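Local coordinates for protein beta-galactosidase (Bacillus circulans, PDB 4MAD) that probably hydrolyses terminal non-reducing beta-D-galactose residues from beta-D-galactosides, as a retaining glycosidase of family 35, at residues Val67-His72 with Gly116-Trp121; Glu247-Trp252 with Asn283-His288. All coordinates share one frame; numbering follows the deposited sequence.

Contact 1. Residues Val67-His72 with Gly116-Trp121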
ATOM      1  N   VAL A  67       5.289  -5.320   8.648  1.00 16.25           N
ATOM      2  CA  VAL A  67       6.400  -5.644   7.760  1.00 17.38           C
ATOM      3  C   VAL A  67       5.866  -6.085   6.407  1.00 16.64           C
ATOM      4  O   VAL A  67       5.108  -6.960   6.371  1.00 14.35           O
ATOM      5  CB  VAL A  67       7.242  -6.826   8.268  1.00 17.06           C
ATOM      6  CG1 VAL A  67       8.365  -7.036   7.385  1.00 19.30           C
ATOM      7  CG2 VAL A  67       7.721  -6.603   9.698  1.00 19.88           C
ATOM      8  N   ALA A  68       6.342  -5.496   5.319  1.00 18.44           N
ATOM      9  CA  ALA A  68       5.797  -5.720   4.013  1.00 15.04           C
ATOM     10  C   ALA A  68       6.642  -6.767   3.271  1.00 16.45           C
ATOM     11  O   ALA A  68       7.655  -6.469   2.758  1.00 17.04           O
ATOM     12  CB  ALA A  68       5.785  -4.437   3.258  1.00 14.56           C
ATOM     13  N   TRP A  69       6.158  -7.987   3.208  1.00 15.32           N
ATOM     14  CA  TRP A  69       6.906  -9.062   2.597  1.00 15.75           C
ATOM     15  C   TRP A  69       7.241  -8.751   1.148  1.00 17.04           C
ATOM     16  O   TRP A  69       8.320  -8.888   0.765  1.00 15.81           O
ATOM     17  CB  TRP A  69       6.070 -10.347   2.676  1.00 15.90           C
ATOM     18  CG  TRP A  69       6.682 -11.610   2.147  1.00 14.25           C
ATOM     19  CD1 TRP A  69       7.907 -11.778   1.620  1.00 17.86           C
ATOM     20  CD2 TRP A  69       6.042 -12.891   2.075  1.00 16.54           C
ATOM     21  NE1 TRP A  69       8.095 -13.088   1.249  1.00 16.29           N
ATOM     22  CE2 TRP A  69       6.956 -13.785   1.524  1.00 19.14           C
ATOM     23  CE3 TRP A  69       4.803 -13.368   2.452  1.00 16.43           C
ATOM     24  CZ2 TRP A  69       6.651 -15.112   1.336  1.00 17.51           C
ATOM     25  CZ3 TRP A  69       4.515 -14.707   2.259  1.00 17.70           C
ATOM     26  CH2 TRP A  69       5.431 -15.544   1.715  1.00 18.69           C
ATOM     27  N   ASN A  70       6.275  -8.248   0.390  1.00 17.74           N
ATOM     28  CA  ASN A  70       6.501  -7.925  -1.010  1.00 18.93           C
ATOM     29  C   ASN A  70       7.654  -6.925  -1.182  1.00 17.19           C
ATOM     30  O   ASN A  70       8.356  -6.965  -2.140  1.00 18.43           O
ATOM     31  CB  ASN A  70       5.219  -7.496  -1.765  1.00 16.30           C
ATOM     32  CG  ASN A  70       4.479  -6.314  -1.115  1.00 19.41           C
ATOM     33  OD1 ASN A  70       4.900  -5.788  -0.182  1.00 16.16           O
ATOM     34  ND2 ASN A  70       3.350  -5.946  -1.688  1.00 15.72           N
ATOM     35  N   LEU A  71       7.827  -6.024  -0.231  1.00 17.70           N
ATOM     36  CA  LEU A  71       8.940  -5.125  -0.303  1.00 17.96           C
ATOM     37  C   LEU A  71      10.267  -5.851  -0.116  1.00 17.55           C
ATOM     38  O   LEU A  71      11.171  -5.631  -0.818  1.00 22.27           O
ATOM     39  CB  LEU A  71       8.786  -3.992   0.671  1.00 20.56           C
ATOM     40  CG  LEU A  71       9.450  -2.654   0.376  1.00 26.69           C
ATOM     41  CD1 LEU A  71       8.953  -2.119  -0.899  1.00 28.85           C
ATOM     42  CD2 LEU A  71       9.157  -1.686   1.479  1.00 26.81           C
ATOM     43  N   HIS A  72      10.327  -6.700   0.864  1.00 17.17           N
ATOM     44  CA  HIS A  72      11.490  -7.506   1.190  1.00 18.39           C
ATOM     45  C   HIS A  72      11.902  -8.674   0.288  1.00 19.85           C
ATOM     46  O   HIS A  72      13.033  -9.046   0.334  1.00 19.99           O
ATOM     47  CB  HIS A  72      11.433  -7.939   2.622  1.00 18.18           C
ATOM     48  CG  HIS A  72      11.300  -6.778   3.545  1.00 20.87           C
ATOM     49  ND1 HIS A  72      12.250  -5.796   3.606  1.00 18.78           N
ATOM     50  CD2 HIS A  72      10.301  -6.379   4.358  1.00 23.08           C
ATOM     51  CE1 HIS A  72      11.862  -4.870   4.450  1.00 19.45           C
ATOM     52  NE2 HIS A  72      10.685  -5.195   4.923  1.00 20.05           N
ATOM     53  N   GLY A 116      -2.004  -7.132  -0.013  1.00 12.79           N
ATOM     54  CA  GLY A 116      -1.918  -7.271   1.400  1.00 12.43           C
ATOM     55  C   GLY A 116      -0.500  -7.635   1.863  1.00 13.98           C
ATOM     56  O   GLY A 116      -0.364  -8.226   2.857  1.00 13.43           O
ATOM     57  N   GLY A 117       0.510  -7.206   1.142  1.00 11.48           N
ATOM     58  CA  GLY A 117       1.894  -7.470   1.482  1.00 13.36           C
ATOM     59  C   GLY A 117       2.442  -8.757   0.892  1.00 15.14           C
ATOM     60  O   GLY A 117       3.607  -9.034   0.966  1.00 15.87           O
ATOM     61  N   PHE A 118       1.584  -9.535   0.301  1.00 15.56           N
ATOM     62  CA  PHE A 118       2.052 -10.767  -0.346  1.00 16.89           C
ATOM     63  C   PHE A 118       2.814 -10.409  -1.626  1.00 16.44           C
ATOM     64  O   PHE A 118       2.392  -9.619  -2.325  1.00 18.33           O
ATOM     65  CB  PHE A 118       0.883 -11.668  -0.739  1.00 17.48           C
ATOM     66  CG  PHE A 118       0.325 -12.518   0.360  1.00 17.08           C
ATOM     67  CD1 PHE A 118       1.088 -12.991   1.382  1.00 19.21           C
ATOM     68  CD2 PHE A 118      -0.977 -12.902   0.312  1.00 21.15           C
ATOM     69  CE1 PHE A 118       0.559 -13.791   2.330  1.00 17.56           C
ATOM     70  CE2 PHE A 118      -1.485 -13.702   1.275  1.00 21.02           C
ATOM     71  CZ  PHE A 118      -0.704 -14.136   2.278  1.00 19.14           C
ATOM     72  N   PRO A 119       3.919 -11.052  -1.907  1.00 18.19           N
ATOM     73  CA  PRO A 119       4.615 -10.867  -3.174  1.00 16.32           C
ATOM     74  C   PRO A 119       3.824 -11.396  -4.329  1.00 15.06           C
ATOM     75  O   PRO A 119       3.229 -12.364  -4.144  1.00 16.45           O
ATOM     76  CB  PRO A 119       5.858 -11.728  -3.018  1.00 17.62           C
ATOM     77  CG  PRO A 119       5.982 -11.987  -1.601  1.00 21.78           C
ATOM     78  CD  PRO A 119       4.648 -11.942  -1.011  1.00 18.28           C
ATOM     79  N   TYR A 120       3.946 -10.815  -5.499  1.00 16.35           N
ATOM     80  CA  TYR A 120       3.117 -11.113  -6.648  1.00 16.65           C
ATOM     81  C   TYR A 120       3.357 -12.575  -7.010  1.00 16.61           C
ATOM     82  O   TYR A 120       2.503 -13.221  -7.466  1.00 16.01           O
ATOM     83  CB  TYR A 120       3.436 -10.206  -7.831  1.00 13.28           C
ATOM     84  CG  TYR A 120       4.640 -10.653  -8.562  1.00 14.66           C
ATOM     85  CD1 TYR A 120       4.530 -11.387  -9.711  1.00 17.20           C
ATOM     86  CD2 TYR A 120       5.895 -10.404  -8.090  1.00 16.19           C
ATOM     87  CE1 TYR A 120       5.627 -11.831 -10.372  1.00 19.67           C
ATOM     88  CE2 TYR A 120       6.999 -10.863  -8.770  1.00 16.16           C
ATOM     89  CZ  TYR A 120       6.854 -11.579  -9.910  1.00 18.19           C
ATOM     90  OH  TYR A 120       7.958 -12.013 -10.542  1.00 20.80           O
ATOM     91  N   TRP A 121       4.559 -13.038  -6.771  1.00 15.85           N
ATOM     92  CA  TRP A 121       4.984 -14.355  -7.180  1.00 16.92           C
ATOM     93  C   TRP A 121       4.369 -15.525  -6.451  1.00 17.24           C
ATOM     94  O   TRP A 121       4.536 -16.625  -6.889  1.00 16.42           O
ATOM     95  CB  TRP A 121       6.504 -14.500  -7.301  1.00 20.00           C
ATOM     96  CG  TRP A 121       7.210 -14.218  -6.134  1.00 20.00           C
ATOM     97  CD1 TRP A 121       7.763 -13.078  -5.835  1.00 20.00           C
ATOM     98  CD2 TRP A 121       7.425 -15.075  -5.041  1.00 20.00           C
ATOM     99  NE1 TRP A 121       8.343 -13.123  -4.637  1.00 20.00           N
ATOM    100  CE2 TRP A 121       8.148 -14.359  -4.107  1.00 20.00           C
ATOM    101  CE3 TRP A 121       7.090 -16.381  -4.766  1.00 20.00           C
ATOM    102  CZ2 TRP A 121       8.544 -14.900  -2.911  1.00 20.00           C
ATOM    103  CZ3 TRP A 121       7.457 -16.909  -3.599  1.00 20.00           C
ATOM    104  CH2 TRP A 121       8.176 -16.176  -2.661  1.00 20.00           C
TER
HETATM  105  O   HOH W   1       2.525  -7.425  -4.145  1.00 36.42           O
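Trp69 turns its CG anti to the backbone N (chi1 -178°), which carries the indole across Pro119, while Asn70 places CG between its backbone N and carbonyl carbon, which keeps the amide close to the backbone of Gly117. The contact belongs to the (beta/alpha)8 barrel of the family 35 domain: the short helix 69-72, with Ala68 at its N-cap position, meets the loop between strand 100-104 and helix 135-152. The evidence for a CH-pi contact is direct, since Pro119 CG lies 3.6 Å from the centroid of the Trp69 five-membered ring and only 3° off its normal. Pro119 CD sits over the same face, toward the rim. Trp69 CE3 in turn meets the edge of the Phe118 ring, 3.9 Å from Phe118 CD1. Outside the two segments, Trp69 NE1 is hydrogen-bonded to Glu73, and its ring stacks with Tyr144 of helix 135-152. Gly117 has a positive phi at which a side chain would jam against the preceding carbonyl. The Asn70 amide is held at both ends: OD1 accepts from Trp113 NE1, and ND2 donates to a water 3.0 Å away that donates to Phe118 O. One direct bond joins the backbones, Asn70 N to Gly117 O at 2.8 Å, bent to 139° at the hydrogen.

Contact 2. Residues Glu247-Trp252 with Asn283-His288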
ATOM      1  N   GLU A 247      -5.792  -1.676  16.629  1.00 15.86           N
ATOM      2  CA  GLU A 247      -6.010  -0.666  15.631  1.00 15.44           C
ATOM      3  C   GLU A 247      -7.243   0.174  16.016  1.00 14.31           C
ATOM      4  O   GLU A 247      -8.320  -0.266  15.946  1.00 17.75           O
ATOM      5  CB  GLU A 247      -6.200  -1.274  14.237  1.00 16.09           C
ATOM      6  CG  GLU A 247      -5.143  -2.267  13.820  1.00 18.80           C
ATOM      7  CD  GLU A 247      -5.441  -2.942  12.486  1.00 20.59           C
ATOM      8  OE1 GLU A 247      -6.424  -2.562  11.844  1.00 19.70           O
ATOM      9  OE2 GLU A 247      -4.717  -3.876  12.159  1.00 24.55           O
ATOM     10  N   PHE A 248      -7.017   1.385  16.460  1.00 14.54           N
ATOM     11  CA  PHE A 248      -8.080   2.351  16.672  1.00 14.45           C
ATOM     12  C   PHE A 248      -8.101   3.185  15.398  1.00 15.80           C
ATOM     13  O   PHE A 248      -7.254   4.013  15.186  1.00 15.05           O
ATOM     14  CB  PHE A 248      -7.797   3.191  17.916  1.00 12.93           C
ATOM     15  CG  PHE A 248      -8.688   4.403  18.096  1.00 13.85           C
ATOM     16  CD1 PHE A 248     -10.009   4.400  17.758  1.00 18.10           C
ATOM     17  CD2 PHE A 248      -8.192   5.557  18.654  1.00 16.00           C
ATOM     18  CE1 PHE A 248     -10.760   5.538  17.970  1.00 13.66           C
ATOM     19  CE2 PHE A 248      -8.950   6.632  18.807  1.00 14.24           C
ATOM     20  CZ  PHE A 248     -10.232   6.607  18.486  1.00 12.76           C
ATOM     21  N   TRP A 249      -9.111   2.939  14.580  1.00 15.93           N
ATOM     22  CA  TRP A 249      -9.224   3.558  13.289  1.00 16.68           C
ATOM     23  C   TRP A 249      -9.792   4.961  13.512  1.00 16.29           C
ATOM     24  O   TRP A 249     -10.956   5.184  13.406  1.00 16.84           O
ATOM     25  CB  TRP A 249     -10.136   2.744  12.331  1.00 17.65           C
ATOM     26  CG  TRP A 249      -9.719   1.342  12.180  1.00 16.35           C
ATOM     27  CD1 TRP A 249      -8.488   0.920  12.021  1.00 19.68           C
ATOM     28  CD2 TRP A 249     -10.551   0.186  12.162  1.00 17.63           C
ATOM     29  NE1 TRP A 249      -8.454  -0.427  11.920  1.00 22.26           N
ATOM     30  CE2 TRP A 249      -9.724  -0.905  12.024  1.00 18.96           C
ATOM     31  CE3 TRP A 249     -11.909  -0.022  12.278  1.00 19.61           C
ATOM     32  CZ2 TRP A 249     -10.203  -2.186  11.985  1.00 25.06           C
ATOM     33  CZ3 TRP A 249     -12.371  -1.289  12.255  1.00 23.20           C
ATOM     34  CH2 TRP A 249     -11.531  -2.346  12.099  1.00 23.39           C
ATOM     35  N   HIS A 250      -8.931   5.884  13.846  1.00 17.14           N
ATOM     36  CA  HIS A 250      -9.373   7.230  14.185  1.00 17.18           C
ATOM     37  C   HIS A 250      -9.547   8.097  12.956  1.00 16.51           C
ATOM     38  O   HIS A 250      -9.979   9.194  13.018  1.00 16.45           O
ATOM     39  CB  HIS A 250      -8.411   7.903  15.148  1.00 15.96           C
ATOM     40  CG  HIS A 250      -7.152   8.337  14.512  1.00 18.88           C
ATOM     41  ND1 HIS A 250      -6.166   7.461  14.141  1.00 20.25           N
ATOM     42  CD2 HIS A 250      -6.735   9.550  14.125  1.00 15.05           C
ATOM     43  CE1 HIS A 250      -5.183   8.120  13.578  1.00 13.74           C
ATOM     44  NE2 HIS A 250      -5.500   9.387  13.558  1.00 25.38           N
ATOM     45  N   GLY A 251      -9.180   7.530  11.839  1.00 15.96           N
ATOM     46  CA  GLY A 251      -9.276   8.126  10.549  1.00 16.98           C
ATOM     47  C   GLY A 251      -9.761   7.043   9.599  1.00 16.51           C
ATOM     48  O   GLY A 251     -10.347   6.131  10.044  1.00 15.88           O
ATOM     49  N   TRP A 252      -9.529   7.204   8.304  1.00 15.98           N
ATOM     50  CA  TRP A 252      -9.881   6.210   7.309  1.00 14.99           C
ATOM     51  C   TRP A 252      -9.155   6.516   5.998  1.00 16.26           C
ATOM     52  O   TRP A 252      -8.510   7.503   5.883  1.00 16.36           O
ATOM     53  CB  TRP A 252     -11.380   6.112   7.070  1.00 16.30           C
ATOM     54  CG  TRP A 252     -11.879   4.800   6.590  1.00 15.76           C
ATOM     55  CD1 TRP A 252     -12.430   4.528   5.408  1.00 19.10           C
ATOM     56  CD2 TRP A 252     -11.915   3.585   7.330  1.00 18.69           C
ATOM     57  NE1 TRP A 252     -12.794   3.216   5.336  1.00 17.29           N
ATOM     58  CE2 TRP A 252     -12.511   2.620   6.522  1.00 16.19           C
ATOM     59  CE3 TRP A 252     -11.500   3.226   8.600  1.00 16.44           C
ATOM     60  CZ2 TRP A 252     -12.682   1.330   6.941  1.00 22.11           C
ATOM     61  CZ3 TRP A 252     -11.678   1.980   9.006  1.00 17.87           C
ATOM     62  CH2 TRP A 252     -12.271   1.034   8.199  1.00 22.78           C
ATOM     63  N   ASN A 283      -3.486   1.417  20.112  1.00 14.48           N
ATOM     64  CA  ASN A 283      -2.617   1.701  18.984  1.00 16.43           C
ATOM     65  C   ASN A 283      -3.373   2.502  17.940  1.00 16.66           C
ATOM     66  O   ASN A 283      -4.280   2.028  17.391  1.00 16.89           O
ATOM     67  CB  ASN A 283      -2.099   0.416  18.375  1.00 17.69           C
ATOM     68  CG  ASN A 283      -1.120   0.640  17.260  1.00 18.76           C
ATOM     69  OD1 ASN A 283      -0.265   1.502  17.330  1.00 17.66           O
ATOM     70  ND2 ASN A 283      -1.241  -0.174  16.220  1.00 17.01           N
ATOM     71  N   PHE A 284      -2.968   3.732  17.718  1.00 15.77           N
ATOM     72  CA  PHE A 284      -3.641   4.582  16.794  1.00 15.22           C
ATOM     73  C   PHE A 284      -3.312   4.117  15.345  1.00 14.39           C
ATOM     74  O   PHE A 284      -2.177   4.039  15.000  1.00 17.29           O
ATOM     75  CB  PHE A 284      -3.218   6.034  17.001  1.00 13.33           C
ATOM     76  CG  PHE A 284      -4.059   6.787  17.956  1.00 15.70           C
ATOM     77  CD1 PHE A 284      -4.846   7.771  17.527  1.00 17.53           C
ATOM     78  CD2 PHE A 284      -4.038   6.510  19.278  1.00 17.66           C
ATOM     79  CE1 PHE A 284      -5.634   8.438  18.400  1.00 20.71           C
ATOM     80  CE2 PHE A 284      -4.805   7.200  20.133  1.00 19.55           C
ATOM     81  CZ  PHE A 284      -5.595   8.155  19.693  1.00 17.52           C
ATOM     82  N   TYR A 285      -4.341   3.853  14.549  1.00 12.74           N
ATOM     83  CA  TYR A 285      -4.191   3.542  13.160  1.00 14.85           C
ATOM     84  C   TYR A 285      -4.890   4.587  12.274  1.00 16.50           C
ATOM     85  O   TYR A 285      -6.073   4.630  12.257  1.00 18.11           O
ATOM     86  CB  TYR A 285      -4.778   2.177  12.903  1.00 13.88           C
ATOM     87  CG  TYR A 285      -4.313   1.584  11.601  1.00 18.55           C
ATOM     88  CD1 TYR A 285      -3.343   0.616  11.555  1.00 14.75           C
ATOM     89  CD2 TYR A 285      -4.793   2.061  10.411  1.00 16.01           C
ATOM     90  CE1 TYR A 285      -2.912   0.109  10.358  1.00 17.29           C
ATOM     91  CE2 TYR A 285      -4.342   1.582   9.231  1.00 15.57           C
ATOM     92  CZ  TYR A 285      -3.420   0.595   9.198  1.00 15.31           C
ATOM     93  OH  TYR A 285      -3.004   0.139   8.003  1.00 16.70           O
ATOM     94  N   MET A 286      -4.152   5.415  11.534  1.00 17.93           N
ATOM     95  CA  MET A 286      -2.702   5.514  11.533  1.00 14.27           C
ATOM     96  C   MET A 286      -2.263   6.765  12.308  1.00 15.89           C
ATOM     97  O   MET A 286      -2.921   7.748  12.267  1.00 15.47           O
ATOM     98  CB  MET A 286      -2.199   5.678  10.123  1.00 16.72           C
ATOM     99  CG  MET A 286      -2.386   4.543   9.232  1.00 16.85           C
ATOM    100  SD  MET A 286      -1.437   3.154   9.566  1.00 16.99           S
ATOM    101  CE  MET A 286       0.154   3.796   9.284  1.00 17.20           C
ATOM    102  N   ALA A 287      -1.181   6.687  13.051  1.00 13.31           N
ATOM    103  CA  ALA A 287      -0.671   7.886  13.661  1.00 12.91           C
ATOM    104  C   ALA A 287      -0.030   8.807  12.662  1.00 13.95           C
ATOM    105  O   ALA A 287      -0.311   9.921  12.610  1.00 15.19           O
ATOM    106  CB  ALA A 287       0.314   7.584  14.744  1.00 15.88           C
ATOM    107  N   HIS A 288       0.891   8.252  11.910  1.00 13.81           N
ATOM    108  CA  HIS A 288       1.364   8.792  10.671  1.00 13.89           C
ATOM    109  C   HIS A 288       1.147   7.788   9.520  1.00 16.54           C
ATOM    110  O   HIS A 288       1.610   6.721   9.567  1.00 14.74           O
ATOM    111  CB  HIS A 288       2.837   9.123  10.782  1.00 12.24           C
ATOM    112  CG  HIS A 288       3.417   9.653   9.517  1.00 15.95           C
ATOM    113  ND1 HIS A 288       3.007  10.838   8.969  1.00 14.56           N
ATOM    114  CD2 HIS A 288       4.302   9.121   8.648  1.00 12.26           C
ATOM    115  CE1 HIS A 288       3.644  11.024   7.838  1.00 18.81           C
ATOM    116  NE2 HIS A 288       4.467  10.021   7.647  1.00 13.69           N
TER
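The Phe284 ring has Phe248 CD2 over the centre of one face, in an edge-to-face pair with planes at 74° and centroids 5.1 Å apart. Phe284 CD1 in turn lies over a face of the His250 imidazole, and the three rings form an aromatic cluster. On the other side of the strands, the Trp249 indole presents its edge to the Tyr285 ring in an offset edge-to-face pair, Trp249 CD1 lying 4.0 Å from Tyr285 CB. Trp252 CZ3 covers one Trp249 face, and Met286 SD sits over the centre of a Tyr285 face. An alanine in place of His250 would probably leave that flank of Phe284 without its aromatic neighbour and open a gap in the cluster.

Glu247, the predicted nucleophile, is placed by its first torsion (chi1 -50°), with CG beside the backbone N and the chain extended beyond. Its OE1 accepts from Trp249 NE1 at 2.9 Å through the anti lone pair, the oxygen lying in the indole plane, and OE2 makes a salt bridge with Arg104; together these probably fix the carboxylate's rotation. The peptide bond between Tyr285 and Met286 is cis, where the chain turns a corner just past the strand.

Phe248 bridges the strands as a parallel pair with Phe284: Phe248 N reaches Asn283 O at 3.0 Å, and Tyr285 N reaches Phe248 O at 3.0 Å. These bonds join strands 244-249 and 281-284 of a beta-alpha-beta crossover, whose helix 265-276 covers Phe248, His250 and Phe284, while Tyr285 and Met286 touch Ala37 of strand 34-38, where the barrel closes.

Contact 1 closes along the chain before contact 2 opens, and both belong to the family 35 barrel. Their centres are 22 Å apart and their nearest atoms about 10 Å, so they do not touch. Contact 1 joins the short helix 69-72, which follows the second barrel strand, 62-66, to the loop after the third, 100-104, whereas contact 2 joins the seventh and eighth, 244-249 and 281-284. Strand 34-38 lies between 281-284 and 62-66 in the closed sheet. Arg104 connects the two regions: its backbone is hydrogen-bonded to Val67, and its side chain pairs with Glu247. Contact 1 lies away from the predicted catalytic residues, while contact 2 carries the predicted nucleophile.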